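Local coordinates for protein putative transcriptional regulator, LysR family (Vibrio parahaemolyticus, PDB 3OXN) that probably acts as a LysR-family DNA-binding transcription factor, this piece being its substrate-binding domain, which in the family typically senses small-molecule effectors, at residues P82-V93 against F189-A200. Numbering follows the deposited sequence.
Sequences PLRSEILGRVGV and FTPFDYSMIWHA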
ATOM      1  N   PRO A  82      -2.304   5.984 -27.223  1.00 48.00           N
ATOM      2  CA  PRO A  82      -0.926   5.795 -27.694  1.00 45.47           C
ATOM      3  C   PRO A  82       0.136   5.650 -26.589  1.00 46.37           C
ATOM      4  O   PRO A  82       1.232   6.227 -26.696  1.00 42.99           O
ATOM      5  CB  PRO A  82      -0.678   7.108 -28.430  1.00 43.79           C
ATOM      6  CG  PRO A  82      -1.297   8.082 -27.497  1.00 43.58           C
ATOM      7  CD  PRO A  82      -2.646   7.421 -27.216  1.00 46.99           C
ATOM      8  N   LEU A  83      -0.179   4.897 -25.542  1.00 45.89           N
ATOM      9  CA  LEU A  83       0.816   4.593 -24.515  1.00 42.06           C
ATOM     10  C   LEU A  83       1.507   3.279 -24.826  1.00 34.50           C
ATOM     11  O   LEU A  83       0.866   2.286 -25.142  1.00 39.09           O
ATOM     12  CB  LEU A  83       0.185   4.536 -23.124  1.00 40.28           C
ATOM     13  CG  LEU A  83      -0.244   5.870 -22.530  1.00 35.18           C
ATOM     14  CD1 LEU A  83      -0.660   5.680 -21.090  1.00 32.58           C
ATOM     15  CD2 LEU A  83       0.906   6.829 -22.615  1.00 37.23           C
ATOM     16  N   ARG A  84       2.822   3.281 -24.742  1.00 35.05           N
ATOM     17  CA  ARG A  84       3.590   2.067 -24.964  1.00 37.48           C
ATOM     18  C   ARG A  84       3.305   1.042 -23.868  1.00 35.44           C
ATOM     19  O   ARG A  84       3.097   1.381 -22.704  1.00 33.46           O
ATOM     20  CB  ARG A  84       5.065   2.413 -25.024  1.00 36.54           C
ATOM     21  CG  ARG A  84       5.309   3.584 -25.939  1.00 41.04           C
ATOM     22  CD  ARG A  84       5.007   3.150 -27.327  1.00 42.26           C
ATOM     23  NE  ARG A  84       5.456   1.767 -27.452  1.00 53.96           N
ATOM     24  CZ  ARG A  84       5.828   1.184 -28.587  1.00 58.89           C
ATOM     25  NH1 ARG A  84       5.810   1.869 -29.733  1.00 57.78           N
ATOM     26  NH2 ARG A  84       6.212  -0.090 -28.567  1.00 57.09           N
ATOM     27  N   SER A  85       3.274  -0.222 -24.243  1.00 33.09           N
ATOM     28  CA  SER A  85       2.938  -1.230 -23.268  1.00 35.86           C
ATOM     29  C   SER A  85       3.478  -2.563 -23.709  1.00 35.06           C
ATOM     30  O   SER A  85       3.534  -2.845 -24.898  1.00 36.16           O
ATOM     31  CB  SER A  85       1.423  -1.321 -23.110  1.00 32.84           C
ATOM     32  OG  SER A  85       0.826  -1.600 -24.358  1.00 36.96           O
ATOM     33  N   GLU A  86       3.879  -3.379 -22.746  1.00 31.71           N
ATOM     34  CA  GLU A  86       4.230  -4.754 -23.038  1.00 35.83           C
ATOM     35  C   GLU A  86       3.751  -5.617 -21.870  1.00 34.80           C
ATOM     36  O   GLU A  86       3.809  -5.172 -20.729  1.00 32.79           O
ATOM     37  CB  GLU A  86       5.742  -4.885 -23.242  1.00 33.75           C
ATOM     38  CG  GLU A  86       6.486  -5.386 -22.028  1.00 33.62           C
ATOM     39  CD  GLU A  86       7.924  -5.777 -22.341  1.00 39.52           C
ATOM     40  OE1 GLU A  86       8.647  -4.948 -22.932  1.00 35.28           O
ATOM     41  OE2 GLU A  86       8.325  -6.915 -21.988  1.00 40.81           O
ATOM     42  N   ILE A  87       3.260  -6.831 -22.137  1.00 33.25           N
ATOM     43  CA  ILE A  87       2.869  -7.716 -21.036  1.00 29.13           C
ATOM     44  C   ILE A  87       4.105  -8.196 -20.290  1.00 30.13           C
ATOM     45  O   ILE A  87       5.154  -8.427 -20.885  1.00 34.39           O
ATOM     46  CB  ILE A  87       2.047  -8.919 -21.506  1.00 29.69           C
ATOM     47  CG1 ILE A  87       0.816  -8.448 -22.272  1.00 30.65           C
ATOM     48  CG2 ILE A  87       1.628  -9.760 -20.332  1.00 30.08           C
ATOM     49  CD1 ILE A  87      -0.158  -9.540 -22.597  1.00 30.18           C
ATOM     50  N   LEU A  88       3.987  -8.307 -18.976  1.00 33.01           N
ATOM     51  CA  LEU A  88       5.086  -8.767 -18.133  1.00 32.82           C
ATOM     52  C   LEU A  88       4.912 -10.238 -17.799  1.00 31.22           C
ATOM     53  O   LEU A  88       5.868 -11.009 -17.865  1.00 31.09           O
ATOM     54  CB  LEU A  88       5.135  -7.963 -16.832  1.00 30.81           C
ATOM     55  CG  LEU A  88       5.739  -6.570 -16.875  1.00 29.17           C
ATOM     56  CD1 LEU A  88       5.627  -5.989 -15.503  1.00 33.67           C
ATOM     57  CD2 LEU A  88       7.196  -6.614 -17.285  1.00 31.61           C
ATOM     58  N   GLY A  89       3.677 -10.600 -17.449  1.00 29.84           N
ATOM     59  CA  GLY A  89       3.343 -11.932 -16.992  1.00 31.77           C
ATOM     60  C   GLY A  89       1.926 -12.102 -16.477  1.00 29.91           C
ATOM     61  O   GLY A  89       1.122 -11.196 -16.507  1.00 32.83           O
ATOM     62  N   ARG A  90       1.635 -13.277 -15.948  1.00 35.32           N
ATOM     63  CA  ARG A  90       0.258 -13.715 -15.806  1.00 36.82           C
ATOM     64  C   ARG A  90      -0.174 -13.865 -14.363  1.00 36.60           C
ATOM     65  O   ARG A  90      -0.138 -14.963 -13.821  1.00 44.71           O
ATOM     66  CB  ARG A  90       0.091 -15.060 -16.527  1.00 38.43           C
ATOM     67  CG  ARG A  90      -1.204 -15.194 -17.294  1.00 41.03           C
ATOM     68  CD  ARG A  90      -0.937 -15.595 -18.731  1.00 42.13           C
ATOM     69  NE  ARG A  90      -2.132 -15.440 -19.550  1.00 46.37           N
ATOM     70  CZ  ARG A  90      -3.087 -16.362 -19.644  1.00 52.85           C
ATOM     71  NH1 ARG A  90      -2.970 -17.509 -18.970  1.00 45.88           N
ATOM     72  NH2 ARG A  90      -4.154 -16.139 -20.410  1.00 52.46           N
ATOM     73  N   VAL A  91      -0.619 -12.779 -13.748  1.00 38.11           N
ATOM     74  CA  VAL A  91      -1.128 -12.853 -12.381  1.00 38.05           C
ATOM     75  C   VAL A  91      -2.382 -13.710 -12.261  1.00 36.62           C
ATOM     76  O   VAL A  91      -3.333 -13.553 -13.032  1.00 36.23           O
ATOM     77  CB  VAL A  91      -1.482 -11.474 -11.837  1.00 33.94           C
ATOM     78  CG1 VAL A  91      -1.500 -11.509 -10.316  1.00 32.07           C
ATOM     79  CG2 VAL A  91      -0.498 -10.443 -12.343  1.00 34.69           C
ATOM     80  N   GLY A  92      -2.377 -14.615 -11.288  1.00 36.04           N
ATOM     81  CA  GLY A  92      -3.560 -15.390 -10.960  1.00 35.94           C
ATOM     82  C   GLY A  92      -4.004 -15.076  -9.543  1.00 32.36           C
ATOM     83  O   GLY A  92      -3.252 -14.459  -8.785  1.00 29.59           O
ATOM     84  N   VAL A  93      -5.216 -15.503  -9.183  1.00 32.23           N
ATOM     85  CA  VAL A  93      -5.774 -15.198  -7.858  1.00 33.91           C
ATOM     86  C   VAL A  93      -5.849 -16.411  -6.915  1.00 34.48           C
ATOM     87  O   VAL A  93      -6.146 -17.523  -7.345  1.00 38.58           O
ATOM     88  CB  VAL A  93      -7.142 -14.469  -7.965  1.00 31.20           C
ATOM     89  CG1 VAL A  93      -8.049 -14.842  -6.818  1.00 30.10           C
ATOM     90  CG2 VAL A  93      -6.919 -12.983  -7.984  1.00 31.55           C
ATOM     91  N   PHE A 189     -11.030 -19.783 -13.122  1.00 43.04           N
ATOM     92  CA  PHE A 189     -10.678 -18.377 -13.244  1.00 41.74           C
ATOM     93  C   PHE A 189      -9.361 -18.319 -13.991  1.00 44.47           C
ATOM     94  O   PHE A 189      -8.383 -18.959 -13.599  1.00 46.28           O
ATOM     95  CB  PHE A 189     -10.540 -17.724 -11.865  1.00 43.10           C
ATOM     96  CG  PHE A 189     -10.214 -16.260 -11.916  1.00 39.01           C
ATOM     97  CD1 PHE A 189     -11.202 -15.327 -12.193  1.00 34.07           C
ATOM     98  CD2 PHE A 189      -8.921 -15.817 -11.683  1.00 39.52           C
ATOM     99  CE1 PHE A 189     -10.907 -13.988 -12.258  1.00 33.00           C
ATOM    100  CE2 PHE A 189      -8.612 -14.473 -11.738  1.00 38.61           C
ATOM    101  CZ  PHE A 189      -9.615 -13.552 -12.027  1.00 35.90           C
ATOM    102  N   THR A 190      -9.344 -17.555 -15.074  1.00 45.11           N
ATOM    103  CA  THR A 190      -8.218 -17.566 -15.992  1.00 44.91           C
ATOM    104  C   THR A 190      -7.303 -16.363 -15.751  1.00 43.41           C
ATOM    105  O   THR A 190      -7.706 -15.217 -15.938  1.00 45.79           O
ATOM    106  CB  THR A 190      -8.715 -17.613 -17.460  1.00 45.42           C
ATOM    107  OG1 THR A 190      -9.773 -18.584 -17.580  1.00 47.52           O
ATOM    108  CG2 THR A 190      -7.575 -17.980 -18.400  1.00 47.09           C
ATOM    109  N   PRO A 191      -6.062 -16.627 -15.319  1.00 44.33           N
ATOM    110  CA  PRO A 191      -5.075 -15.571 -15.064  1.00 45.85           C
ATOM    111  C   PRO A 191      -5.192 -14.369 -16.013  1.00 44.43           C
ATOM    112  O   PRO A 191      -5.274 -14.535 -17.239  1.00 44.72           O
ATOM    113  CB  PRO A 191      -3.738 -16.297 -15.283  1.00 42.33           C
ATOM    114  CG  PRO A 191      -4.018 -17.686 -14.817  1.00 43.69           C
ATOM    115  CD  PRO A 191      -5.490 -17.971 -15.120  1.00 42.47           C
ATOM    116  N   PHE A 192      -5.221 -13.172 -15.424  1.00 39.27           N
ATOM    117  CA  PHE A 192      -5.108 -11.931 -16.172  1.00 35.12           C
ATOM    118  C   PHE A 192      -3.638 -11.669 -16.333  1.00 34.28           C
ATOM    119  O   PHE A 192      -2.829 -12.381 -15.745  1.00 34.49           O
ATOM    120  CB  PHE A 192      -5.785 -10.765 -15.437  1.00 34.31           C
ATOM    121  CG  PHE A 192      -5.355 -10.577 -13.990  1.00 30.50           C
ATOM    122  CD1 PHE A 192      -4.283  -9.760 -13.664  1.00 33.57           C
ATOM    123  CD2 PHE A 192      -6.071 -11.151 -12.955  1.00 31.67           C
ATOM    124  CE1 PHE A 192      -3.907  -9.547 -12.318  1.00 32.58           C
ATOM    125  CE2 PHE A 192      -5.697 -10.944 -11.610  1.00 32.79           C
ATOM    126  CZ  PHE A 192      -4.615 -10.144 -11.296  1.00 28.81           C
ATOM    127  N   ASP A 193      -3.265 -10.668 -17.118  1.00 30.75           N
ATOM    128  CA  ASP A 193      -1.848 -10.341 -17.144  1.00 33.81           C
ATOM    129  C   ASP A 193      -1.501  -8.909 -16.798  1.00 35.36           C
ATOM    130  O   ASP A 193      -2.243  -7.968 -17.116  1.00 36.27           O
ATOM    131  CB  ASP A 193      -1.122 -10.831 -18.413  1.00 39.96           C
ATOM    132  CG  ASP A 193      -2.012 -10.849 -19.640  1.00 45.04           C
ATOM    133  OD1 ASP A 193      -1.848 -11.788 -20.464  1.00 44.09           O
ATOM    134  OD2 ASP A 193      -2.863  -9.931 -19.771  1.00 43.24           O
ATOM    135  N   TYR A 194      -0.376  -8.778 -16.090  1.00 33.96           N
ATOM    136  CA  TYR A 194       0.191  -7.492 -15.712  1.00 31.68           C
ATOM    137  C   TYR A 194       1.109  -7.026 -16.824  1.00 29.53           C
ATOM    138  O   TYR A 194       1.494  -7.808 -17.688  1.00 26.58           O
ATOM    139  CB  TYR A 194       0.993  -7.617 -14.420  1.00 30.13           C
ATOM    140  CG  TYR A 194       0.399  -6.913 -13.234  1.00 31.62           C
ATOM    141  CD1 TYR A 194      -0.921  -7.128 -12.867  1.00 34.00           C
ATOM    142  CD2 TYR A 194       1.166  -6.039 -12.463  1.00 33.01           C
ATOM    143  CE1 TYR A 194      -1.471  -6.486 -11.764  1.00 34.07           C
ATOM    144  CE2 TYR A 194       0.635  -5.393 -11.349  1.00 30.85           C
ATOM    145  CZ  TYR A 194      -0.690  -5.621 -11.001  1.00 33.08           C
ATOM    146  OH  TYR A 194      -1.241  -4.993  -9.897  1.00 32.37           O
ATOM    147  N   SER A 195       1.455  -5.742 -16.780  1.00 33.75           N
ATOM    148  CA  SER A 195       2.246  -5.095 -17.827  1.00 33.15           C
ATOM    149  C   SER A 195       2.993  -3.843 -17.364  1.00 27.77           C
ATOM    150  O   SER A 195       2.775  -3.338 -16.275  1.00 24.78           O
ATOM    151  CB  SER A 195       1.369  -4.764 -19.047  1.00 31.13           C
ATOM    152  OG  SER A 195      -0.004  -4.817 -18.736  1.00 30.68           O
HETATM  153  N   MSE A 196       3.918  -3.385 -18.199  1.00 31.98           N
HETATM  154  CA  MSE A 196       4.544  -2.093 -18.019  1.00 29.61           C
HETATM  155  C   MSE A 196       3.835  -1.158 -18.959  1.00 29.03           C
HETATM  156  O   MSE A 196       3.424  -1.570 -20.041  1.00 29.04           O
HETATM  157  CB  MSE A 196       6.003  -2.151 -18.404  1.00 29.38           C
HETATM  158  CG  MSE A 196       6.881  -2.898 -17.440  1.00 32.88           C
HETATM  159 SE   MSE A 196       8.728  -2.906 -18.129  1.00 47.09          SE
HETATM  160  CE  MSE A 196       8.419  -3.731 -19.874  1.00 35.41           C
ATOM    161  N   ILE A 197       3.681   0.092 -18.551  1.00 26.20           N
ATOM    162  CA  ILE A 197       3.098   1.086 -19.429  1.00 28.85           C
ATOM    163  C   ILE A 197       3.950   2.331 -19.392  1.00 27.26           C
ATOM    164  O   ILE A 197       4.392   2.744 -18.327  1.00 28.21           O
ATOM    165  CB  ILE A 197       1.654   1.435 -19.018  1.00 31.59           C
ATOM    166  CG1 ILE A 197       0.905   0.184 -18.531  1.00 29.60           C
ATOM    167  CG2 ILE A 197       0.915   2.125 -20.168  1.00 31.17           C
ATOM    168  CD1 ILE A 197       0.416  -0.713 -19.626  1.00 28.19           C
ATOM    169  N   TRP A 198       4.190   2.931 -20.552  1.00 28.37           N
ATOM    170  CA  TRP A 198       4.952   4.169 -20.597  1.00 31.08           C
ATOM    171  C   TRP A 198       4.572   5.069 -21.770  1.00 32.99           C
ATOM    172  O   TRP A 198       3.971   4.626 -22.747  1.00 29.29           O
ATOM    173  CB  TRP A 198       6.465   3.893 -20.596  1.00 32.76           C
ATOM    174  CG  TRP A 198       6.949   3.169 -21.809  1.00 32.67           C
ATOM    175  CD1 TRP A 198       7.478   3.725 -22.922  1.00 32.83           C
ATOM    176  CD2 TRP A 198       6.939   1.753 -22.031  1.00 32.73           C
ATOM    177  NE1 TRP A 198       7.805   2.751 -23.826  1.00 36.26           N
ATOM    178  CE2 TRP A 198       7.482   1.525 -23.298  1.00 33.92           C
ATOM    179  CE3 TRP A 198       6.528   0.649 -21.269  1.00 33.44           C
ATOM    180  CZ2 TRP A 198       7.622   0.249 -23.839  1.00 36.30           C
ATOM    181  CZ3 TRP A 198       6.666  -0.623 -21.804  1.00 34.62           C
ATOM    182  CH2 TRP A 198       7.208  -0.811 -23.075  1.00 36.11           C
ATOM    183  N   HIS A 199       4.949   6.338 -21.650  1.00 35.38           N
ATOM    184  CA  HIS A 199       4.729   7.330 -22.695  1.00 39.37           C
ATOM    185  C   HIS A 199       5.714   7.133 -23.859  1.00 39.58           C
ATOM    186  O   HIS A 199       6.868   6.775 -23.646  1.00 39.52           O
ATOM    187  CB  HIS A 199       4.892   8.731 -22.095  1.00 38.84           C
ATOM    188  CG  HIS A 199       4.211   9.823 -22.868  1.00 41.74           C
ATOM    189  ND1 HIS A 199       4.789  10.437 -23.961  1.00 44.39           N
ATOM    190  CD2 HIS A 199       3.024  10.444 -22.675  1.00 42.09           C
ATOM    191  CE1 HIS A 199       3.978  11.376 -24.418  1.00 43.00           C
ATOM    192  NE2 HIS A 199       2.900  11.403 -23.655  1.00 43.01           N
ATOM    193  N   ALA A 200       5.254   7.365 -25.085  1.00 40.51           N
ATOM    194  CA  ALA A 200       6.141   7.376 -26.238  1.00 40.66           C
ATOM    195  C   ALA A 200       7.390   8.192 -25.907  1.00 42.43           C
ATOM    196  O   ALA A 200       8.508   7.843 -26.300  1.00 42.28           O
ATOM    197  CB  ALA A 200       5.432   7.964 -27.431  1.00 39.79           C
TER
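Leu88 N donates to Tyr194 O at 2.9 Å, and Tyr194 N returns a bond to Gly89 O at 2.9 Å. Because two consecutive residues, Leu88 and Gly89, face the single residue Tyr194, this is a classic beta bulge. Before it, strands 83-89 and 194-199 run antiparallel, their axes 150° apart: Glu86 and Met196 exchange two backbone hydrogen bonds, Met196 N to Glu86 O at 3.1 Å and Glu86 N to Met196 O, and Trp198 N reaches Arg84 O at 2.9 Å.

Leu88 can be followed outward. Its CB meets Tyr194 O, CG lies by Met196 CG, CD1 approaches Met196 CG and Ser195 C, and CD2 ends 3.7 Å from Met196 CG, with SE a little farther off. Met196, a selenomethionine, thus crosses Leu88 at about a right angle, and both side chains touch helix 206-227, Leu88 at Cys219. Arg84, Glu86, Met196 and Trp198 share one face of the sheet. Trp198 CG sits between its own backbone N and carbonyl carbon (chi1 65°), which lays the indole under Arg84, whose NE forms a salt bridge with Glu203. Ser85 and Ile197 occupy the other face, with Ser85 CB 3.7 Å from Ile197 CD1.

Beyond the bulge, residues 90-93 and 189-193 form the two connections to the second sheet, the paired crossover of a type 2 periplasmic-binding-protein fold. Here Val91 CG2 packs 3.4 Å from Tyr194 CD1, and Val91 O stands over one face of the Phe192 ring. A long salt bridge, 3.8 Å from Arg90 NE to Asp193 OD1, spans the loops. The chemistry thus changes along the contact: six backbone hydrogen bonds, one weak, lie between Arg84-Gly89 and Tyr194-Trp198, while apolar contacts and a long charge pair occur at the inter-subdomain crossover, consistent with a hinge.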